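Side-chain contacts in membrane-anchored mycosin mycp1 (Mycobacterium thermoresistibile, PDB 4HVL), which is a subtilisin-like serine protease of the mycobacterial ESX-1 (type VII) secretion system and probably cleaves protein substrates at the cell envelope: residues Leu256-Ile261 with Ala316-Leu321; Ala345-Gly350 with Val356-Ile361. One frame throughout, in Å; residues are numbered along the deposited sequence.

Contact 1 of 2, residues Leu256-Ile261 with Ala316-Leu321; sequences LTVGGI and AYVSGL
V258 and V318 face each other, 7.5 Å apart from CA to CA, where strand 256-261 packs against helix 311-328. No hydrogen bond links the two segments, and the contact is purely apolar. The strand alternates. L256 and V258 point toward the helix, while T257 points away and makes a hydrogen bond through OG1 to A249 O. V318 answers both strand residues from the helix. Its CG2 lies against both methyls of V258, 3.5 Å from V258 CG1 and 3.6 Å from V258 CG2. The two valines lie alongside each other, pointing opposite ways. This is the sheet-to-helix packing of the subtilase fold: strand 256-261 belongs to the seven-stranded parallel sheet, and helix 311-328 carries S312, the predicted charge-relay serine, near its start. V318 CG1 serves the other neighbour and lies 3.7 Å from L256 CD2. L256 meets V318 at about a right angle. Its CG is anti to the backbone N (chi1 175°), and CD2 continues the extended chain outward to the helix. I212 on the adjacent strand 210-214 touches L256, V258 and V318. A281 of strand 277-282 also packs on V318.

Contact 2 of 2, residues Ala345-Gly350 with Val356-Ile361; sequences ARHPGG and VGAGVI
H347 and P348 meet the type II' turn V356-G359 in different ways, one by a ring nitrogen and the other by apolar contact. The site is a single antiparallel bridge in the loop of the subtilase fold between helices 334-343 and 363-368. R346 and V360 form its hydrogen-bonded pair: R346 N donates to V360 O at 2.9 Å, and V360 N donates to R346 O at 3.2 Å with a more bent N-H...O angle of 145°. The H347 ring meets the turn with its edge. ND1 gives its proton to A358 O at 2.8 Å. The bond is nearly straight (165°) and runs in the carbonyl plane and close to the ring plane. With CG beside its own backbone N (chi1 -44°), the ring is placed so that ND1 faces A358 O. A345 O, two residues back in the same segment, sits above one ring face near its rim. P348 CB and CG lie alongside V356 CG2, with P348 CG 3.6 Å from it. G359 N closes the turn on V356 O at 2.9 Å. Backbone hydrogen bonds between G359 and A280 and between I361 and A280 join this segment to strand 277-282, at one edge of the parallel sheet. A345 CB rests 3.3 Å from V360 O. A358 O also receives a CA-H...O contact from H347, with H347 CA 3.2 Å away.

How the contacts relate
The two contacts follow each other along the chain, and their centres lie about 12 Å apart. They touch directly. V318 CG2 of contact 1 is 3.9 Å from I361 CG2 of contact 2, and I261 CG2 is 3.9 Å from V360 CG2. L321 CD2 also meets I361 CD1 at 4.0 Å. Contact 1 is the deeper, its centre about 7 Å from the chain centre, against about 18 Å for the centre of contact 2. It is also nearer the predicted active site: the side chain of V258 is about 9 Å from that of S312, which binds a zinc ion together with H101. Contact 2 lies away from the annotated sites.

Contact 1 of 2, residues Leu256-Ile261 with Ala316-Leu321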
loop_
_atom_site.group_PDB
_atom_site.type_symbol
_atom_site.label_atom_id
_atom_site.label_comp_id
_atom_site.label_asym_id
_atom_site.label_seq_id
_atom_site.Cartn_x
_atom_site.Cartn_y
_atom_site.Cartn_z
ATOM N N LEU A 256 -1.810 -5.908 -7.728
ATOM C CA LEU A 256 -2.488 -4.726 -8.262
ATOM C C LEU A 256 -1.874 -3.455 -7.633
ATOM O O LEU A 256 -1.990 -3.191 -6.431
ATOM C CB LEU A 256 -3.986 -4.808 -7.985
ATOM C CG LEU A 256 -4.852 -3.603 -8.356
ATOM C CD1 LEU A 256 -4.698 -3.315 -9.845
ATOM C CD2 LEU A 256 -6.309 -3.838 -7.989
ATOM N N THR A 257 -1.223 -2.672 -8.476
ATOM C CA THR A 257 -0.521 -1.483 -8.061
ATOM C C THR A 257 -1.400 -0.255 -8.247
ATOM O O THR A 257 -1.976 -0.043 -9.316
ATOM C CB THR A 257 0.789 -1.369 -8.864
ATOM O OG1 THR A 257 1.621 -2.471 -8.513
ATOM C CG2 THR A 257 1.523 -0.051 -8.593
ATOM N N VAL A 258 -1.495 0.546 -7.185
ATOM C CA VAL A 258 -2.482 1.607 -7.091
ATOM C C VAL A 258 -1.833 3.000 -7.021
ATOM O O VAL A 258 -1.106 3.329 -6.060
ATOM C CB VAL A 258 -3.394 1.412 -5.851
ATOM C CG1 VAL A 258 -4.573 2.376 -5.876
ATOM C CG2 VAL A 258 -3.878 -0.025 -5.772
ATOM N N GLY A 259 -2.142 3.813 -8.029
ATOM C CA GLY A 259 -1.760 5.223 -8.072
ATOM C C GLY A 259 -2.772 6.113 -7.372
ATOM O O GLY A 259 -3.820 5.647 -6.930
ATOM N N GLY A 260 -2.459 7.401 -7.270
ATOM C CA GLY A 260 -3.244 8.348 -6.452
ATOM C C GLY A 260 -4.004 9.349 -7.284
ATOM O O GLY A 260 -3.525 9.765 -8.317
ATOM N N ILE A 261 -5.213 9.691 -6.840
ATOM C CA ILE A 261 -5.921 10.847 -7.358
ATOM C C ILE A 261 -6.282 11.788 -6.228
ATOM O O ILE A 261 -6.349 11.373 -5.057
ATOM C CB ILE A 261 -7.216 10.481 -8.131
ATOM C CG1 ILE A 261 -8.175 9.667 -7.258
ATOM C CG2 ILE A 261 -6.882 9.751 -9.421
ATOM C CD1 ILE A 261 -9.609 10.075 -7.428
ATOM N N ALA A 316 -4.667 1.536 0.316
ATOM C CA ALA A 316 -5.553 1.185 1.431
ATOM C C ALA A 316 -7.007 1.127 0.988
ATOM O O ALA A 316 -7.710 0.184 1.348
ATOM C CB ALA A 316 -5.374 2.134 2.623
ATOM N N TYR A 317 -7.478 2.106 0.209
ATOM C CA TYR A 317 -8.874 2.022 -0.299
ATOM C C TYR A 317 -9.109 0.754 -1.139
ATOM O O TYR A 317 -10.136 0.104 -0.984
ATOM C CB TYR A 317 -9.305 3.258 -1.107
ATOM C CG TYR A 317 -9.506 4.462 -0.256
ATOM C CD1 TYR A 317 -10.624 4.597 0.527
ATOM C CD2 TYR A 317 -8.561 5.473 -0.223
ATOM C CE1 TYR A 317 -10.791 5.693 1.333
ATOM C CE2 TYR A 317 -8.729 6.583 0.563
ATOM C CZ TYR A 317 -9.845 6.679 1.338
ATOM O OH TYR A 317 -9.991 7.774 2.132
ATOM N N VAL A 318 -8.148 0.401 -1.997
ATOM C CA VAL A 318 -8.265 -0.774 -2.868
ATOM C C VAL A 318 -8.223 -2.084 -2.060
ATOM O O VAL A 318 -8.997 -3.000 -2.351
ATOM C CB VAL A 318 -7.176 -0.770 -3.981
ATOM C CG1 VAL A 318 -7.239 -2.012 -4.852
ATOM C CG2 VAL A 318 -7.329 0.465 -4.854
ATOM N N SER A 319 -7.333 -2.185 -1.077
ATOM C CA SER A 319 -7.323 -3.330 -0.160
ATOM C C SER A 319 -8.659 -3.517 0.568
ATOM O O SER A 319 -9.167 -4.618 0.667
ATOM C CB SER A 319 -6.198 -3.214 0.856
ATOM O OG SER A 319 -4.954 -3.307 0.189
ATOM N N GLY A 320 -9.215 -2.430 1.066
ATOM C CA GLY A 320 -10.568 -2.449 1.599
ATOM C C GLY A 320 -11.607 -3.000 0.646
ATOM O O GLY A 320 -12.421 -3.840 1.037
ATOM N N LEU A 321 -11.595 -2.512 -0.597
ATOM C CA LEU A 321 -12.498 -2.995 -1.630
ATOM C C LEU A 321 -12.302 -4.471 -1.908
ATOM O O LEU A 321 -13.267 -5.196 -2.051
ATOM C CB LEU A 321 -12.311 -2.228 -2.934
ATOM C CG LEU A 321 -13.246 -2.707 -4.049
ATOM C CD1 LEU A 321 -14.691 -2.817 -3.567
ATOM C CD2 LEU A 321 -13.143 -1.697 -5.185
#

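Contact 2 of 2, residues Ala345-Gly350 with Val356-Ile361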
loop_
_atom_site.group_PDB
_atom_site.type_symbol
_atom_site.label_atom_id
_atom_site.label_comp_id
_atom_site.label_asym_id
_atom_site.label_seq_id
_atom_site.Cartn_x
_atom_site.Cartn_y
_atom_site.Cartn_z
ATOM N N ALA A 345 -13.439 -0.163 -12.987
ATOM C CA ALA A 345 -12.908 1.159 -12.644
ATOM C C ALA A 345 -13.313 2.162 -13.710
ATOM O O ALA A 345 -13.689 1.791 -14.816
ATOM C CB ALA A 345 -11.401 1.129 -12.508
ATOM N N ARG A 346 -13.280 3.438 -13.351
ATOM C CA ARG A 346 -13.616 4.514 -14.278
ATOM C C ARG A 346 -12.365 4.831 -15.106
ATOM O O ARG A 346 -11.423 5.415 -14.601
ATOM C CB ARG A 346 -14.067 5.731 -13.486
ATOM C CG ARG A 346 -14.787 6.786 -14.307
ATOM C CD ARG A 346 -16.305 6.674 -14.141
ATOM N NE ARG A 346 -16.997 7.821 -14.728
ATOM C CZ ARG A 346 -17.104 9.020 -14.152
ATOM N NH1 ARG A 346 -16.557 9.250 -12.954
ATOM N NH2 ARG A 346 -17.768 10.002 -14.770
ATOM N N HIS A 347 -12.365 4.429 -16.374
ATOM C CA HIS A 347 -11.158 4.491 -17.227
ATOM C C HIS A 347 -10.768 5.909 -17.650
ATOM O O HIS A 347 -11.618 6.728 -17.949
ATOM C CB HIS A 347 -11.334 3.630 -18.487
ATOM C CG HIS A 347 -11.938 2.279 -18.226
ATOM N ND1 HIS A 347 -11.454 1.418 -17.263
ATOM C CD2 HIS A 347 -12.995 1.652 -18.795
ATOM C CE1 HIS A 347 -12.182 0.313 -17.259
ATOM N NE2 HIS A 347 -13.127 0.432 -18.176
ATOM N N PRO A 348 -9.461 6.201 -17.689
ATOM C CA PRO A 348 -9.033 7.530 -18.061
ATOM C C PRO A 348 -9.198 7.756 -19.563
ATOM O O PRO A 348 -9.655 6.857 -20.275
ATOM C CB PRO A 348 -7.554 7.520 -17.686
ATOM C CG PRO A 348 -7.134 6.111 -17.895
ATOM C CD PRO A 348 -8.316 5.304 -17.448
ATOM N N GLY A 349 -8.792 8.941 -20.020
ATOM C CA GLY A 349 -8.972 9.381 -21.405
ATOM C C GLY A 349 -8.316 8.528 -22.469
ATOM O O GLY A 349 -8.791 8.468 -23.600
ATOM N N GLY A 350 -7.214 7.869 -22.118
ATOM C CA GLY A 350 -6.537 6.966 -23.037
ATOM C C GLY A 350 -6.882 5.507 -22.823
ATOM O O GLY A 350 -6.231 4.643 -23.388
ATOM N N VAL A 356 -2.849 6.089 -13.656
ATOM C CA VAL A 356 -4.000 5.496 -12.985
ATOM C C VAL A 356 -4.313 4.075 -13.447
ATOM O O VAL A 356 -5.224 3.449 -12.920
ATOM C CB VAL A 356 -5.267 6.382 -13.123
ATOM C CG1 VAL A 356 -5.037 7.725 -12.445
ATOM C CG2 VAL A 356 -5.697 6.558 -14.585
ATOM N N GLY A 357 -3.548 3.549 -14.400
ATOM C CA GLY A 357 -3.819 2.227 -14.934
ATOM C C GLY A 357 -5.183 2.204 -15.590
ATOM O O GLY A 357 -5.462 3.037 -16.454
ATOM N N ALA A 358 -6.024 1.257 -15.177
ATOM C CA ALA A 358 -7.382 1.135 -15.720
ATOM C C ALA A 358 -8.320 2.209 -15.125
ATOM O O ALA A 358 -9.473 2.339 -15.554
ATOM C CB ALA A 358 -7.945 -0.255 -15.461
ATOM N N GLY A 359 -7.834 2.961 -14.135
ATOM C CA GLY A 359 -8.588 4.102 -13.609
ATOM C C GLY A 359 -9.016 4.005 -12.159
ATOM O O GLY A 359 -8.511 3.167 -11.378
ATOM N N VAL A 360 -9.936 4.896 -11.787
ATOM C CA VAL A 360 -10.293 5.077 -10.386
ATOM C C VAL A 360 -11.280 3.992 -10.001
ATOM O O VAL A 360 -12.263 3.792 -10.702
ATOM C CB VAL A 360 -10.873 6.485 -10.128
ATOM C CG1 VAL A 360 -11.161 6.683 -8.647
ATOM C CG2 VAL A 360 -9.894 7.548 -10.629
ATOM N N ILE A 361 -11.019 3.294 -8.894
ATOM C CA ILE A 361 -11.912 2.232 -8.467
ATOM C C ILE A 361 -13.334 2.740 -8.203
ATOM O O ILE A 361 -13.553 3.927 -7.855
ATOM C CB ILE A 361 -11.404 1.466 -7.208
ATOM C CG1 ILE A 361 -11.163 2.416 -6.027
ATOM C CG2 ILE A 361 -10.147 0.698 -7.541
ATOM C CD1 ILE A 361 -11.224 1.719 -4.672
#